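PDB 3JVG: T-cell surface glycoprotein CD1A1 antigen from Gallus gallus, which probably binds lipid antigens and presents them at the cell surface to T cells, as other members of the MHC class I-like CD1 family do. Local coordinates for residues T20-G25 and L78-T83. Residues are numbered along the deposited sequence; the frame is centred on the assembly and turned at random.
Sequences TSVLVG and LVQMYT. With NAG (2-acetamido-2-deoxy-beta-D-glucopyranose), chain J.
The amide end of Gln80 is the flat group that spans this contact, with NE2 between partners on opposite sides of its plane. Val22 CG1 lies on one side, 3.8 Å from NE2, and Thr20 CA on the other, 4.1 Å from NE2. Thr20 CB points away from the helix, leaving the contact to its backbone and its hydroxyl on the exposed surface beside an N-acetylglucosamine. Gln80 reaches the strand because its chain is extended beyond CG (chi2 173°); a long polar side chain suits this surface position, where the nearest CA atoms, of Thr20 and Gln80, are 8.0 Å apart. Branched Val22 suits a strand and turns toward the helix; its side chain also touches Ala14 and Phe16 of strand 6-18 and Ser76 of helix 58-82. Ser21, small and polar, points away; its CB lies 3.6 Å from O5 of the sugar, and OG makes a weak hydrogen bond to Gln17. The Gln80 contact joins the C-terminal end of helix 58-82, one wall of the MHC-like groove, to the start of strand 21-30 in its floor. With 88 Å² buried and no hydrogen bond across it, the contact implies weak van der Waals cohesion rather than a polar lock.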
loop_
_atom_site.group_PDB
_atom_site.type_symbol
_atom_site.label_atom_id
_atom_site.label_comp_id
_atom_site.label_asym_id
_atom_site.label_seq_id
_atom_site.Cartn_x
_atom_site.Cartn_y
_atom_site.Cartn_z
ATOM N N THR A 20 28.130 4.609 -7.200
ATOM C CA THR A 20 27.751 5.903 -7.797
ATOM C C THR A 20 26.304 5.998 -8.255
ATOM O O THR A 20 25.888 7.047 -8.733
ATOM C CB THR A 20 28.652 6.309 -8.990
ATOM O OG1 THR A 20 28.287 5.566 -10.158
ATOM C CG2 THR A 20 30.129 6.097 -8.675
ATOM N N SER A 21 25.544 4.911 -8.109
ATOM C CA SER A 21 24.236 4.816 -8.732
ATOM C C SER A 21 23.201 4.349 -7.717
ATOM O O SER A 21 23.373 3.302 -7.038
ATOM C CB SER A 21 24.295 3.878 -9.939
ATOM O OG SER A 21 22.999 3.531 -10.408
ATOM N N VAL A 22 22.136 5.140 -7.606
ATOM C CA VAL A 22 21.026 4.840 -6.696
ATOM C C VAL A 22 19.660 5.221 -7.282
ATOM O O VAL A 22 19.477 6.313 -7.788
ATOM C CB VAL A 22 21.306 5.351 -5.228
ATOM C CG1 VAL A 22 22.233 6.539 -5.205
ATOM C CG2 VAL A 22 20.052 5.536 -4.361
ATOM N N LEU A 23 18.716 4.288 -7.227
ATOM C CA LEU A 23 17.370 4.536 -7.736
ATOM C C LEU A 23 16.449 4.819 -6.550
ATOM O O LEU A 23 16.241 3.948 -5.702
ATOM C CB LEU A 23 16.852 3.347 -8.536
ATOM C CG LEU A 23 17.843 2.577 -9.416
ATOM C CD1 LEU A 23 17.199 1.289 -9.966
ATOM C CD2 LEU A 23 18.431 3.432 -10.570
ATOM N N VAL A 24 15.921 6.039 -6.493
ATOM C CA VAL A 24 15.174 6.494 -5.342
ATOM C C VAL A 24 13.708 6.579 -5.711
ATOM O O VAL A 24 13.356 6.912 -6.851
ATOM C CB VAL A 24 15.667 7.890 -4.927
ATOM C CG1 VAL A 24 14.944 8.395 -3.697
ATOM C CG2 VAL A 24 17.200 7.889 -4.680
ATOM N N GLY A 25 12.832 6.328 -4.770
ATOM C CA GLY A 25 11.447 6.705 -4.992
ATOM C C GLY A 25 10.886 7.224 -3.685
ATOM O O GLY A 25 11.475 6.997 -2.638
ATOM N N LEU A 78 25.252 9.699 2.744
ATOM C CA LEU A 78 25.686 9.088 3.995
ATOM C C LEU A 78 25.961 7.602 3.865
ATOM O O LEU A 78 26.974 7.121 4.372
ATOM C CB LEU A 78 24.663 9.306 5.112
ATOM C CG LEU A 78 24.648 10.727 5.692
ATOM C CD1 LEU A 78 23.442 10.859 6.592
ATOM C CD2 LEU A 78 25.942 11.087 6.451
ATOM N N VAL A 79 25.047 6.894 3.177
ATOM C CA VAL A 79 25.147 5.466 2.929
ATOM C C VAL A 79 26.408 5.156 2.145
ATOM O O VAL A 79 27.176 4.292 2.525
ATOM C CB VAL A 79 23.898 4.947 2.162
ATOM C CG1 VAL A 79 24.183 3.613 1.513
ATOM C CG2 VAL A 79 22.658 4.867 3.076
ATOM N N GLN A 80 26.647 5.882 1.063
ATOM C CA GLN A 80 27.819 5.612 0.241
ATOM C C GLN A 80 29.100 5.866 0.986
ATOM O O GLN A 80 30.057 5.108 0.836
ATOM C CB GLN A 80 27.796 6.447 -1.031
ATOM C CG GLN A 80 26.709 6.030 -1.984
ATOM C CD GLN A 80 26.600 6.990 -3.149
ATOM O OE1 GLN A 80 27.198 8.087 -3.138
ATOM N NE2 GLN A 80 25.864 6.579 -4.182
ATOM N N MET A 81 29.101 6.912 1.814
ATOM C CA MET A 81 30.257 7.274 2.646
ATOM C C MET A 81 30.597 6.229 3.720
ATOM O O MET A 81 31.746 5.907 3.921
ATOM C CB MET A 81 30.061 8.670 3.259
ATOM C CG MET A 81 31.190 9.164 4.148
ATOM S SD MET A 81 31.363 10.988 4.207
ATOM C CE MET A 81 32.816 11.134 5.247
ATOM N N TYR A 82 29.591 5.666 4.373
ATOM C CA TYR A 82 29.831 4.850 5.555
ATOM C C TYR A 82 29.541 3.345 5.490
ATOM O O TYR A 82 29.654 2.689 6.512
ATOM C CB TYR A 82 29.078 5.449 6.735
ATOM C CG TYR A 82 29.564 6.812 7.125
ATOM C CD1 TYR A 82 30.720 6.966 7.902
ATOM C CD2 TYR A 82 28.874 7.956 6.721
ATOM C CE1 TYR A 82 31.172 8.230 8.270
ATOM C CE2 TYR A 82 29.318 9.232 7.088
ATOM C CZ TYR A 82 30.470 9.359 7.860
ATOM O OH TYR A 82 30.910 10.599 8.213
ATOM N N THR A 83 29.177 2.790 4.337
ATOM C CA THR A 83 28.826 1.352 4.304
ATOM C C THR A 83 30.015 0.388 4.221
ATOM O O THR A 83 30.548 0.177 3.137
ATOM C CB THR A 83 27.711 0.974 3.245
ATOM O OG1 THR A 83 28.169 1.141 1.885
ATOM C CG2 THR A 83 26.485 1.788 3.504
HETATM C C1 NAG J . 27.005 2.076 -11.756
HETATM C C2 NAG J . 28.163 1.977 -12.779
HETATM C C3 NAG J . 27.842 2.826 -14.024
HETATM C C4 NAG J . 26.570 2.220 -14.673
HETATM C C5 NAG J . 25.402 2.254 -13.650
HETATM C C6 NAG J . 24.061 1.664 -14.171
HETATM C C7 NAG J . 30.450 1.388 -12.007
HETATM C C8 NAG J . 31.717 1.890 -11.355
HETATM N N2 NAG J . 29.463 2.290 -12.175
HETATM O O3 NAG J . 28.982 2.976 -14.874
HETATM O O4 NAG J . 26.180 2.900 -15.850
HETATM O O5 NAG J . 25.762 1.722 -12.362
HETATM O O6 NAG J . 23.780 0.301 -13.857
HETATM O O7 NAG J . 30.378 0.201 -12.356
#